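Local coordinates for protein oxidoreductase, Gfo/Idh/MocA family (PDB 1XEA) that probably acts as a nucleotide-dependent oxidoreductase of the Gfo/Idh/MocA family, its N-terminal Rossmann domain binding an NAD(P)-type cofactor, at residues 189-192 against 197-200; 161-166 against 213-218. All blocks are in the same frame, centred on the assembly; numbering follows the deposited sequence.

Both contacts belong to the mixed sheet of the C-terminal part of the chain, and their centres lie about 8 Å apart. Interaction 1 is the hairpin at one margin of that sheet; interaction 2 packs helix 160-175 against strand 209-216, the neighbour of the hairpin's inner strand 196-206. Strand 196-206 is shared ground: Ala198 O lies 2.8 Å from Arg217 N, and Leu200 N 2.8 Å from Met215 O, both probable hydrogen bonds. Phe163 of interaction 2 also touches Leu197 and Leu200 of interaction 1, so one ring ties the helix to strands 196-206 and 209-216. Both interactions reach the second subunit, consistent with a sheet that takes part in assembly.

Interaction 1. Residues 189-192 against 197-200; sequences TYHM and LARL
Arg199 O takes two approaches from strand 189-192: His191 N donates to it at 3.0 Å, and Tyr190 CA adds a CA-H...O contact. This antiparallel beta hairpin carries a classic beta bulge, with Ala198 and Arg199 both set opposite His191. The carbonyl of His191 therefore accepts from Ala198 N, at 2.9 Å and with an N-H...O angle of 164°, and the pairing slips by one residue before Met192 meets Leu197. On the face bearing Tyr190, Met192, Leu197 and Leu200, Tyr190 CB meets Leu200 CD1 at 3.6 Å, while the ring, its CG held between backbone N and carbonyl carbon (chi1 61°), leads off toward helix 286-311, where Tyr190 OH bonds Gln309. Helix 160-175 also packs on Leu197 and Leu200. The face of His191 and Arg199 instead meets the second subunit. Arg199 runs extended from CG to NE and lays one guanidinium face over the Tyr190-His191 backbone; its NH1 forms a salt bridge with Asp201. Farther along, selenomethionine Met192 bends at chi2 and chi3, which brings SE back across the hairpin to 4.0 Å from Leu197 CG.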
# COMPACT_ATOMS: atom_id res chain seq x y z
N THR A 189 23.80 17.36 -9.32
CA THR A 189 22.72 17.86 -10.18
C THR A 189 21.80 18.71 -9.32
O THR A 189 21.59 18.40 -8.15
CB THR A 189 21.91 16.70 -10.76
OG1 THR A 189 22.72 15.96 -11.67
CG2 THR A 189 20.68 17.21 -11.49
N TYR A 190 21.24 19.76 -9.89
CA TYR A 190 20.33 20.59 -9.11
C TYR A 190 19.45 21.43 -10.00
O TYR A 190 19.59 21.41 -11.22
CB TYR A 190 21.11 21.47 -8.12
CG TYR A 190 22.06 22.43 -8.78
CD1 TYR A 190 21.60 23.63 -9.32
CD2 TYR A 190 23.42 22.13 -8.91
CE1 TYR A 190 22.45 24.50 -9.98
CE2 TYR A 190 24.29 22.99 -9.56
CZ TYR A 190 23.80 24.18 -10.10
OH TYR A 190 24.64 25.04 -10.76
N HIS A 191 18.53 22.16 -9.38
CA HIS A 191 17.61 23.03 -10.10
C HIS A 191 17.32 24.24 -9.23
O HIS A 191 17.16 24.12 -8.02
CB HIS A 191 16.30 22.32 -10.41
CG HIS A 191 15.31 23.17 -11.14
ND1 HIS A 191 15.52 23.64 -12.42
CD2 HIS A 191 14.07 23.61 -10.78
CE1 HIS A 191 14.46 24.32 -12.82
NE2 HIS A 191 13.57 24.31 -11.85
N MSE A 192 17.26 25.40 -9.86
CA MSE A 192 16.98 26.64 -9.15
C MSE A 192 15.61 27.15 -9.58
O MSE A 192 15.38 27.40 -10.76
CB MSE A 192 18.05 27.68 -9.49
CG MSE A 192 19.48 27.25 -9.19
SE MSE A 192 19.94 27.30 -7.30
CE MSE A 192 19.33 29.10 -6.87
N LEU A 197 17.10 27.39 -4.34
CA LEU A 197 17.43 26.02 -4.69
C LEU A 197 16.16 25.21 -4.46
O LEU A 197 15.61 25.22 -3.35
CB LEU A 197 18.55 25.48 -3.80
CG LEU A 197 19.54 24.53 -4.47
CD1 LEU A 197 20.31 23.80 -3.39
CD2 LEU A 197 18.83 23.54 -5.38
N ALA A 198 15.70 24.53 -5.50
CA ALA A 198 14.49 23.71 -5.43
C ALA A 198 14.85 22.26 -5.12
O ALA A 198 14.37 21.70 -4.14
CB ALA A 198 13.71 23.81 -6.75
N ARG A 199 15.70 21.64 -5.95
CA ARG A 199 16.11 20.26 -5.71
C ARG A 199 17.60 20.07 -5.95
O ARG A 199 18.19 20.68 -6.84
CB ARG A 199 15.34 19.28 -6.60
CG ARG A 199 15.85 19.28 -8.00
CD ARG A 199 15.56 18.01 -8.73
NE ARG A 199 16.19 18.10 -10.04
CZ ARG A 199 17.50 18.01 -10.25
NH1 ARG A 199 18.33 17.80 -9.24
NH2 ARG A 199 17.99 18.15 -11.48
N LEU A 200 18.21 19.19 -5.15
CA LEU A 200 19.64 18.88 -5.22
C LEU A 200 19.82 17.37 -5.26
O LEU A 200 19.18 16.64 -4.49
CB LEU A 200 20.34 19.46 -3.99
CG LEU A 200 21.86 19.37 -3.91
CD1 LEU A 200 22.48 20.15 -5.05
CD2 LEU A 200 22.32 19.90 -2.57

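Interaction 2. Residues 161-166 against 213-218; sequences RTFVFD and ASMNRQ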
# COMPACT_ATOMS: atom_id res chain seq x y z
N ARG A 161 23.01 27.84 0.83
CA ARG A 161 23.56 27.58 2.16
C ARG A 161 22.62 26.84 3.08
O ARG A 161 22.87 25.68 3.42
CB ARG A 161 23.97 28.89 2.81
CG ARG A 161 25.28 29.45 2.28
CD ARG A 161 26.45 28.83 2.99
NE ARG A 161 27.55 28.58 2.07
CZ ARG A 161 28.75 28.16 2.45
NH1 ARG A 161 29.01 27.95 3.73
NH2 ARG A 161 29.69 27.94 1.54
N THR A 162 21.55 27.50 3.51
CA THR A 162 20.60 26.88 4.42
C THR A 162 20.17 25.51 3.94
O THR A 162 20.22 24.53 4.68
CB THR A 162 19.36 27.74 4.59
OG1 THR A 162 19.74 29.06 4.99
CG2 THR A 162 18.44 27.14 5.64
N PHE A 163 19.72 25.46 2.69
CA PHE A 163 19.26 24.22 2.07
C PHE A 163 20.26 23.09 2.29
O PHE A 163 19.89 22.00 2.67
CB PHE A 163 19.05 24.47 0.58
CG PHE A 163 18.47 23.31 -0.18
CD1 PHE A 163 17.19 23.40 -0.72
CD2 PHE A 163 19.23 22.18 -0.46
CE1 PHE A 163 16.69 22.41 -1.55
CE2 PHE A 163 18.73 21.18 -1.28
CZ PHE A 163 17.46 21.30 -1.83
N VAL A 164 21.54 23.36 2.05
CA VAL A 164 22.54 22.33 2.20
C VAL A 164 22.97 22.05 3.63
O VAL A 164 22.87 20.93 4.10
CB VAL A 164 23.81 22.63 1.38
CG1 VAL A 164 24.82 21.51 1.55
CG2 VAL A 164 23.45 22.78 -0.09
N PHE A 165 23.45 23.07 4.33
CA PHE A 165 23.90 22.83 5.69
C PHE A 165 22.82 22.50 6.71
O PHE A 165 23.07 21.74 7.65
CB PHE A 165 24.75 24.00 6.19
CG PHE A 165 26.18 23.93 5.76
CD1 PHE A 165 26.56 24.27 4.47
CD2 PHE A 165 27.16 23.48 6.64
CE1 PHE A 165 27.88 24.16 4.06
CE2 PHE A 165 28.48 23.37 6.23
CZ PHE A 165 28.84 23.71 4.94
N ASP A 166 21.62 23.03 6.54
CA ASP A 166 20.58 22.75 7.51
C ASP A 166 19.56 21.69 7.10
O ASP A 166 18.65 21.37 7.87
CB ASP A 166 19.85 24.05 7.87
CG ASP A 166 20.79 25.09 8.44
OD1 ASP A 166 21.41 24.84 9.49
OD2 ASP A 166 20.90 26.18 7.82
N ALA A 213 22.14 10.85 -2.62
CA ALA A 213 21.38 11.73 -1.74
C ALA A 213 20.53 12.60 -2.64
O ALA A 213 21.04 13.28 -3.52
CB ALA A 213 22.31 12.58 -0.89
N SER A 214 19.22 12.59 -2.40
CA SER A 214 18.28 13.32 -3.22
C SER A 214 17.32 14.15 -2.36
O SER A 214 16.74 13.65 -1.39
CB SER A 214 17.53 12.30 -4.07
OG SER A 214 16.44 12.83 -4.78
N MSE A 215 17.17 15.42 -2.70
CA MSE A 215 16.27 16.29 -1.96
C MSE A 215 15.56 17.24 -2.90
O MSE A 215 16.20 18.11 -3.50
CB MSE A 215 17.03 17.09 -0.92
CG MSE A 215 16.17 18.12 -0.21
SE MSE A 215 17.06 18.87 1.34
CE MSE A 215 16.73 17.43 2.58
N ASN A 216 14.25 17.09 -3.00
CA ASN A 216 13.46 17.96 -3.86
C ASN A 216 12.52 18.71 -2.94
O ASN A 216 11.46 18.19 -2.57
CB ASN A 216 12.67 17.15 -4.87
CG ASN A 216 11.99 18.02 -5.89
OD1 ASN A 216 11.60 19.14 -5.60
ND2 ASN A 216 11.83 17.50 -7.10
N ARG A 217 12.91 19.91 -2.55
CA ARG A 217 12.09 20.70 -1.65
C ARG A 217 10.95 21.42 -2.34
O ARG A 217 10.36 22.35 -1.80
CB ARG A 217 12.96 21.66 -0.85
CG ARG A 217 13.77 20.90 0.17
CD ARG A 217 14.66 21.79 0.95
NE ARG A 217 13.92 22.81 1.65
CZ ARG A 217 14.46 23.59 2.57
NH1 ARG A 217 15.75 23.45 2.88
NH2 ARG A 217 13.72 24.50 3.18
N GLN A 218 10.66 20.98 -3.56
CA GLN A 218 9.56 21.52 -4.35
C GLN A 218 8.86 20.28 -4.90
O GLN A 218 8.48 20.24 -6.06
CB GLN A 218 10.05 22.38 -5.51
CG GLN A 218 10.45 23.80 -5.14
CD GLN A 218 10.07 24.79 -6.23
OE1 GLN A 218 10.36 24.57 -7.42
NE2 GLN A 218 9.42 25.89 -5.85
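Met215 is the first residue of strand 213-216 to meet Phe163, in a helix-on-sheet contact. Its side chain, a selenomethionine, projects toward helix 160-175 and places SE over one face of the phenyl ring, 4.2 Å from the centroid and 26° off the normal, a Met-aromatic contact. Met215 CG adds apolar packing on Phe163 CZ at 3.8 Å, while Met215 O lies in the ring plane beyond the edge. Asn216 turns its side chain away from the helix and packs on Ser229 of the second subunit. Arg217 returns to the helix side: its methylene CD sits 3.3 Å from Phe163 CE1, on the same side of the ring as SE. A bend at chi3 carries the guanidinium past the ring, its plane only 15° from that of the phenyl, and NH1 comes within 3.7 Å of Phe163 CA. The charge is met by Asp167 of the same helix, through a salt bridge to NH1. Gln218 N then closes an Asx turn on Asn216 OD1 at 2.9 Å. With CG anti to the backbone N (chi1 -175°), the Phe163 ring reaches off the helix and lies between Met215 and Arg217 on one side and Leu197 on the other. No hydrogen bond joins the two segments; selenium, methylenes and ring hold them by dispersion, and the arginine's charge finds its partner beyond them.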